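PDB 3HAZ: proline dehydrogenase from Bradyrhizobium japonicum USDA 110, which probably oxidises proline to glutamate in two steps, using FAD in its proline dehydrogenase part and NAD in its aldehyde dehydrogenase part. Local coordinates for residues 594-599 with 608-613; 600-605 with 659-664. One frame throughout, in Å; residues are numbered along the deposited sequence.

Interaction 1 (594-599 with 608-613); sequences ALLQRE and LSELRE
The carboxylate of Glu610, with the CD2 methyl of Leu596 lying against it, is gripped from several directions. Its OE2 accepts the backbone N-H groups of Leu663 and Ala664, where helix 664-675 begins, while OE1 forms a salt bridge with Lys602. Across the contact itself no hydrogen bond forms. Leu596 CD2 lies 3.3 Å from Glu610 OE1 and 3.6 Å from Glu610 CD, so one branch of the leucine meets the acid group. The other branch touches the aliphatic stem: Leu596 CD1 is 4.0 Å from Glu610 CB, and it reaches the helix backbone at 4.2 Å from Leu611 N. The two side chains cross obliquely. With CG anti to the backbone N (chi1 176°) and an extended chain beyond it, Glu610 carries its carboxylate past Leu596 toward Lys602 and the amides of Leu663 and Ala664.

The contact joins two consecutive helices of the aldehyde dehydrogenase part, 589-598 and 604-629, at the short turn between them. Leu596, near the end of helix 589-598, also packs on Ala607 of the second helix and on Ile691 of helix 689-702, and a backbone hydrogen bond links it to Lys602 in the turn. The side chain of Glu610 lies about 9 Å from the bound NAD, so the carboxylate does not touch the cofactor. A buried carboxylate held by an ammonium group and two amide N-H groups beside the start of a helix is likely to remain ionised, with the CD2 methyl of Leu596 supplying a nonpolar neighbour.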
loop_
_atom_site.group_PDB
_atom_site.type_symbol
_atom_site.label_atom_id
_atom_site.label_comp_id
_atom_site.label_asym_id
_atom_site.label_seq_id
_atom_site.Cartn_x
_atom_site.Cartn_y
_atom_site.Cartn_z
ATOM N N ALA A 594 -26.430 7.439 -43.192
ATOM C CA ALA A 594 -27.245 7.623 -44.395
ATOM C C ALA A 594 -28.720 7.744 -44.038
ATOM O O ALA A 594 -29.430 8.595 -44.573
ATOM C CB ALA A 594 -27.033 6.469 -45.381
ATOM N N LEU A 595 -29.175 6.881 -43.133
ATOM C CA LEU A 595 -30.558 6.913 -42.669
ATOM C C LEU A 595 -30.881 8.219 -41.952
ATOM O O LEU A 595 -31.935 8.815 -42.177
ATOM C CB LEU A 595 -30.850 5.722 -41.752
ATOM C CG LEU A 595 -31.579 4.523 -42.367
ATOM C CD1 LEU A 595 -31.024 4.169 -43.737
ATOM C CD2 LEU A 595 -31.522 3.322 -41.431
ATOM N N LEU A 596 -29.970 8.658 -41.090
ATOM C CA LEU A 596 -30.150 9.892 -40.337
ATOM C C LEU A 596 -30.286 11.096 -41.265
ATOM O O LEU A 596 -31.023 12.043 -40.982
ATOM C CB LEU A 596 -28.980 10.103 -39.376
ATOM C CG LEU A 596 -28.953 9.189 -38.151
ATOM C CD1 LEU A 596 -27.608 9.276 -37.442
ATOM C CD2 LEU A 596 -30.100 9.527 -37.199
ATOM N N GLN A 597 -29.564 11.063 -42.375
ATOM C CA GLN A 597 -29.637 12.152 -43.329
ATOM C C GLN A 597 -30.929 12.086 -44.151
ATOM O O GLN A 597 -31.597 13.102 -44.348
ATOM C CB GLN A 597 -28.403 12.156 -44.231
ATOM C CG GLN A 597 -27.119 12.532 -43.502
ATOM C CD GLN A 597 -26.048 13.015 -44.453
ATOM O OE1 GLN A 597 -25.525 12.237 -45.253
ATOM N NE2 GLN A 597 -25.717 14.311 -44.378
ATOM N N ARG A 598 -31.289 10.889 -44.605
ATOM C CA ARG A 598 -32.470 10.707 -45.453
ATOM C C ARG A 598 -33.773 10.844 -44.674
ATOM O O ARG A 598 -34.627 11.654 -45.024
ATOM C CB ARG A 598 -32.427 9.343 -46.149
ATOM C CG ARG A 598 -31.807 9.353 -47.536
ATOM C CD ARG A 598 -32.816 9.795 -48.590
ATOM N N GLU A 599 -33.928 10.045 -43.623
ATOM C CA GLU A 599 -35.155 10.060 -42.832
ATOM C C GLU A 599 -35.160 11.204 -41.820
ATOM O O GLU A 599 -36.202 11.793 -41.549
ATOM C CB GLU A 599 -35.363 8.720 -42.113
ATOM C CG GLU A 599 -36.758 8.550 -41.504
ATOM C CD GLU A 599 -36.939 7.222 -40.771
ATOM O OE1 GLU A 599 -35.979 6.758 -40.116
ATOM O OE2 GLU A 599 -38.051 6.649 -40.841
ATOM N N LEU A 608 -23.271 11.943 -37.872
ATOM C CA LEU A 608 -22.126 11.263 -37.278
ATOM C C LEU A 608 -22.142 11.390 -35.752
ATOM O O LEU A 608 -21.906 10.419 -35.026
ATOM C CB LEU A 608 -20.827 11.835 -37.836
ATOM C CG LEU A 608 -19.554 11.395 -37.120
ATOM C CD1 LEU A 608 -19.396 9.887 -37.222
ATOM C CD2 LEU A 608 -18.347 12.111 -37.705
ATOM N N SER A 609 -22.418 12.596 -35.271
ATOM C CA SER A 609 -22.503 12.836 -33.839
ATOM C C SER A 609 -23.595 11.989 -33.175
ATOM O O SER A 609 -23.398 11.477 -32.074
ATOM C CB SER A 609 -22.738 14.319 -33.555
ATOM O OG SER A 609 -23.128 14.510 -32.210
ATOM N N GLU A 610 -24.743 11.844 -33.834
ATOM C CA GLU A 610 -25.814 11.025 -33.272
ATOM C C GLU A 610 -25.422 9.546 -33.275
ATOM O O GLU A 610 -25.677 8.828 -32.306
ATOM C CB GLU A 610 -27.149 11.235 -33.997
ATOM C CG GLU A 610 -28.242 10.300 -33.477
ATOM C CD GLU A 610 -29.660 10.725 -33.831
ATOM O OE1 GLU A 610 -29.849 11.602 -34.702
ATOM O OE2 GLU A 610 -30.599 10.161 -33.230
ATOM N N LEU A 611 -24.799 9.095 -34.361
ATOM C CA LEU A 611 -24.294 7.724 -34.421
ATOM C C LEU A 611 -23.349 7.457 -33.244
ATOM O O LEU A 611 -23.502 6.464 -32.538
ATOM C CB LEU A 611 -23.599 7.446 -35.761
ATOM C CG LEU A 611 -23.100 6.016 -36.050
ATOM C CD1 LEU A 611 -21.859 5.664 -35.232
ATOM C CD2 LEU A 611 -24.193 4.987 -35.821
ATOM N N ARG A 612 -22.380 8.345 -33.035
ATOM C CA ARG A 612 -21.467 8.216 -31.899
ATOM C C ARG A 612 -22.226 8.126 -30.572
ATOM O O ARG A 612 -21.939 7.269 -29.739
ATOM C CB ARG A 612 -20.460 9.378 -31.853
ATOM C CG ARG A 612 -19.352 9.313 -32.908
ATOM C CD ARG A 612 -18.271 10.356 -32.642
ATOM N NE ARG A 612 -17.519 10.062 -31.423
ATOM C CZ ARG A 612 -16.803 10.957 -30.744
ATOM N NH1 ARG A 612 -16.740 12.217 -31.155
ATOM N NH2 ARG A 612 -16.155 10.593 -29.642
ATOM N N GLU A 613 -23.192 9.020 -30.386
ATOM C CA GLU A 613 -23.984 9.075 -29.159
ATOM C C GLU A 613 -24.732 7.762 -28.902
ATOM O O GLU A 613 -24.816 7.294 -27.763
ATOM C CB GLU A 613 -24.982 10.236 -29.241
ATOM C CG GLU A 613 -25.771 10.487 -27.968
ATOM C CD GLU A 613 -26.789 11.603 -28.124
ATOM O OE1 GLU A 613 -26.820 12.227 -29.201
ATOM O OE2 GLU A 613 -27.557 11.856 -27.170
#

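Interaction 2 (600-605 with 659-664); sequences GGKTLD and WNFPLA. With NAD (nicotinamide-adenine-dinucleotide), chain D.
Two successive atoms of Lys602 come equally near one main-chain oxygen: CE and NZ both lie 3.0 Å from Asn660 O, and the hydrogen bond that NZ gives it is weak. The loop 659-664 carries the Trp-Asn-Phe-Pro part of the sequence motif familiar in aldehyde dehydrogenases, between strand 641-656 and helix 664-675 of the NAD-binding region. NZ also sits close to the Phe661 ring, which it meets obliquely, 3.3 Å from Phe661 CD2, and the two side chains cross at about a right angle. The lysine reaches this spot because its chain is extended beyond CG; its salt-bridge partner is Glu610 OE1.

Trp659 and Asn660 of the loop turn their side chains to the cofactor. Asn660 OD1 lies 3.4 Å from NAD C5N on the nicotinamide, and its ND2 donates to Gln792 O, which helps to fix the rotation of the amide. The side chain is about 5 Å from that of Cys794, a predicted active-site residue, consistent with the role of the matching asparagine in related enzymes, where its amide helps to form the oxyanion hole. Were an alanine here, Gln792 O would probably lose this donor and a gap would open beside the nicotinamide. Asn660 CB also sits 3.6 Å above the Trp659 indole plane, toward its rim. With CG set between the backbone N and the carbonyl carbon (chi1 52°), that ring brings its edge to the pyrophosphate: Trp659 CD1 is 3.2 Å from NAD O2N, and Trp659 NE1 gives a weak, bent hydrogen bond (138°) to NAD O1N at 3.1 Å, near the ring plane.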
loop_
_atom_site.group_PDB
_atom_site.type_symbol
_atom_site.label_atom_id
_atom_site.label_comp_id
_atom_site.label_asym_id
_atom_site.label_seq_id
_atom_site.Cartn_x
_atom_site.Cartn_y
_atom_site.Cartn_z
ATOM N N GLY A 600 -33.990 11.520 -41.271
ATOM C CA GLY A 600 -33.888 12.543 -40.248
ATOM C C GLY A 600 -33.614 13.942 -40.776
ATOM O O GLY A 600 -33.847 14.928 -40.079
ATOM N N GLY A 601 -33.112 14.033 -42.002
ATOM C CA GLY A 601 -32.773 15.319 -42.592
ATOM C C GLY A 601 -31.582 15.994 -41.928
ATOM O O GLY A 601 -31.448 17.220 -41.963
ATOM N N LYS A 602 -30.707 15.196 -41.328
ATOM C CA LYS A 602 -29.578 15.743 -40.584
ATOM C C LYS A 602 -28.360 15.983 -41.470
ATOM O O LYS A 602 -28.080 15.195 -42.374
ATOM C CB LYS A 602 -29.200 14.811 -39.434
ATOM C CG LYS A 602 -30.295 14.646 -38.394
ATOM C CD LYS A 602 -29.700 14.195 -37.076
ATOM C CE LYS A 602 -30.614 14.514 -35.910
ATOM N NZ LYS A 602 -29.891 14.333 -34.607
ATOM N N THR A 603 -27.638 17.070 -41.202
ATOM C CA THR A 603 -26.356 17.318 -41.861
ATOM C C THR A 603 -25.343 16.248 -41.444
ATOM O O THR A 603 -25.567 15.514 -40.482
ATOM C CB THR A 603 -25.792 18.735 -41.548
ATOM O OG1 THR A 603 -25.863 18.988 -40.140
ATOM C CG2 THR A 603 -26.591 19.801 -42.275
ATOM N N LEU A 604 -24.231 16.160 -42.169
ATOM C CA LEU A 604 -23.275 15.078 -41.957
ATOM C C LEU A 604 -22.709 15.040 -40.538
ATOM O O LEU A 604 -22.607 13.974 -39.941
ATOM C CB LEU A 604 -22.144 15.130 -42.984
ATOM C CG LEU A 604 -21.120 13.994 -42.894
ATOM C CD1 LEU A 604 -21.790 12.641 -43.018
ATOM C CD2 LEU A 604 -20.049 14.160 -43.964
ATOM N N ASP A 605 -22.348 16.197 -39.994
ATOM C CA ASP A 605 -21.757 16.225 -38.662
ATOM C C ASP A 605 -22.766 15.890 -37.567
ATOM O O ASP A 605 -22.406 15.290 -36.553
ATOM C CB ASP A 605 -21.093 17.571 -38.371
ATOM C CG ASP A 605 -20.221 17.521 -37.137
ATOM O OD1 ASP A 605 -19.400 16.581 -37.031
ATOM O OD2 ASP A 605 -20.360 18.409 -36.268
ATOM N N TRP A 659 -38.597 12.440 -32.928
ATOM C CA TRP A 659 -38.038 12.376 -34.275
ATOM C C TRP A 659 -36.676 13.065 -34.413
ATOM O O TRP A 659 -35.969 12.849 -35.398
ATOM C CB TRP A 659 -39.024 12.995 -35.272
ATOM C CG TRP A 659 -39.467 14.368 -34.866
ATOM C CD1 TRP A 659 -40.620 14.699 -34.212
ATOM C CD2 TRP A 659 -38.752 15.593 -35.066
ATOM N NE1 TRP A 659 -40.669 16.056 -34.001
ATOM C CE2 TRP A 659 -39.536 16.627 -34.515
ATOM C CE3 TRP A 659 -37.531 15.915 -35.665
ATOM C CZ2 TRP A 659 -39.135 17.964 -34.542
ATOM C CZ3 TRP A 659 -37.133 17.246 -35.691
ATOM C CH2 TRP A 659 -37.932 18.251 -35.130
ATOM N N ASN A 660 -36.305 13.890 -33.438
ATOM C CA ASN A 660 -35.126 14.744 -33.599
ATOM C C ASN A 660 -33.796 14.044 -33.311
ATOM O O ASN A 660 -32.754 14.444 -33.837
ATOM C CB ASN A 660 -35.262 16.041 -32.795
ATOM C CG ASN A 660 -35.254 15.808 -31.297
ATOM O OD1 ASN A 660 -35.694 14.766 -30.815
ATOM N ND2 ASN A 660 -34.765 16.793 -30.550
ATOM N N PHE A 661 -33.845 13.008 -32.474
ATOM C CA PHE A 661 -32.729 12.079 -32.301
ATOM C C PHE A 661 -33.278 10.663 -32.414
ATOM O O PHE A 661 -33.377 9.943 -31.420
ATOM C CB PHE A 661 -32.037 12.291 -30.958
ATOM C CG PHE A 661 -31.277 13.592 -30.870
ATOM C CD1 PHE A 661 -31.868 14.722 -30.325
ATOM C CD2 PHE A 661 -29.979 13.685 -31.346
ATOM C CE1 PHE A 661 -31.173 15.915 -30.247
ATOM C CE2 PHE A 661 -29.279 14.877 -31.272
ATOM C CZ PHE A 661 -29.875 15.990 -30.722
ATOM N N PRO A 662 -33.637 10.269 -33.645
ATOM C CA PRO A 662 -34.414 9.069 -33.971
ATOM C C PRO A 662 -33.638 7.800 -33.691
ATOM O O PRO A 662 -34.225 6.723 -33.618
ATOM C CB PRO A 662 -34.640 9.187 -35.489
ATOM C CG PRO A 662 -34.126 10.510 -35.900
ATOM C CD PRO A 662 -33.176 10.977 -34.849
ATOM N N LEU A 663 -32.322 7.924 -33.571
ATOM C CA LEU A 663 -31.481 6.767 -33.302
ATOM C C LEU A 663 -30.963 6.741 -31.867
ATOM O O LEU A 663 -31.144 5.749 -31.162
ATOM C CB LEU A 663 -30.308 6.704 -34.282
ATOM C CG LEU A 663 -29.318 5.579 -33.977
ATOM C CD1 LEU A 663 -30.012 4.248 -34.143
ATOM C CD2 LEU A 663 -28.082 5.666 -34.873
ATOM N N ALA A 664 -30.332 7.828 -31.429
ATOM C CA ALA A 664 -29.623 7.819 -30.145
ATOM C C ALA A 664 -30.552 7.830 -28.936
ATOM O O ALA A 664 -30.331 7.099 -27.976
ATOM C CB ALA A 664 -28.616 8.969 -30.062
HETATM P PA NAD D . -44.207 14.792 -29.157
HETATM O O1A NAD D . -44.858 15.118 -27.687
HETATM O O2A NAD D . -44.954 15.511 -30.202
HETATM O O5B NAD D . -44.323 13.144 -29.398
HETATM C C5B NAD D . -43.162 12.340 -29.234
HETATM C C4B NAD D . -43.525 10.854 -29.090
HETATM O O4B NAD D . -44.707 10.574 -28.246
HETATM C C3B NAD D . -43.905 10.118 -30.439
HETATM O O3B NAD D . -43.307 8.899 -30.761
HETATM C C2B NAD D . -45.424 10.262 -30.440
HETATM O O2B NAD D . -46.187 9.664 -31.464
HETATM C C1B NAD D . -45.712 9.946 -29.037
HETATM N N9A NAD D . -47.043 10.427 -28.638
HETATM C C8A NAD D . -47.741 11.464 -29.168
HETATM N N7A NAD D . -48.975 11.568 -28.462
HETATM C C5A NAD D . -49.001 10.553 -27.478
HETATM C C6A NAD D . -49.951 10.202 -26.526
HETATM N N6A NAD D . -51.191 10.955 -26.433
HETATM N N1A NAD D . -49.720 9.162 -25.684
HETATM C C2A NAD D . -48.537 8.448 -25.775
HETATM N N3A NAD D . -47.600 8.791 -26.712
HETATM C C4A NAD D . -47.835 9.847 -27.567
HETATM O O3 NAD D . -42.578 15.193 -29.185
HETATM P PN NAD D . -41.787 15.335 -30.652
HETATM O O1N NAD D . -42.666 16.339 -31.650
HETATM O O2N NAD D . -41.637 14.014 -31.266
HETATM O O5D NAD D . -40.274 15.997 -30.418
HETATM C C5D NAD D . -40.151 17.364 -30.052
HETATM C C4D NAD D . -40.192 17.578 -28.524
HETATM O O4D NAD D . -39.468 16.573 -27.690
HETATM C C3D NAD D . -39.773 18.976 -27.894
HETATM O O3D NAD D . -40.702 19.685 -27.110
HETATM C C2D NAD D . -38.410 18.595 -27.277
HETATM O O2D NAD D . -37.648 19.533 -26.542
HETATM C C1D NAD D . -38.707 17.263 -26.719
HETATM N N1N NAD D . -37.436 16.555 -26.517
HETATM C C2N NAD D . -36.804 16.622 -25.261
HETATM C C3N NAD D . -35.532 15.936 -25.058
HETATM C C7N NAD D . -34.847 16.001 -23.681
HETATM O O7N NAD D . -33.939 15.284 -23.454
HETATM N N7N NAD D . -35.400 16.832 -22.632
HETATM C C4N NAD D . -34.910 15.180 -26.173
HETATM C C5N NAD D . -35.540 15.112 -27.418
HETATM C C6N NAD D . -36.832 15.803 -27.627
#

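Overall arrangement
From the N terminus the chain runs through helix 589-598, turns at 600-603 and enters helix 604-629. Interaction 1 closes an eight-residue span, the turn plus the first turn of the helix, by setting 594-599 against 608-613. The chain then continues through the rest of that helix and strand 641-656 before 659-664 returns to the turn, so interaction 2 closes a loop of 53 residues. The four segments alternate along the chain, and the two closures therefore cross instead of nesting. Their centres lie about 5 Å apart, joined by the salt bridge between Glu610 and Lys602. Together they tie the helical pair to the loop that touches the nicotinamide.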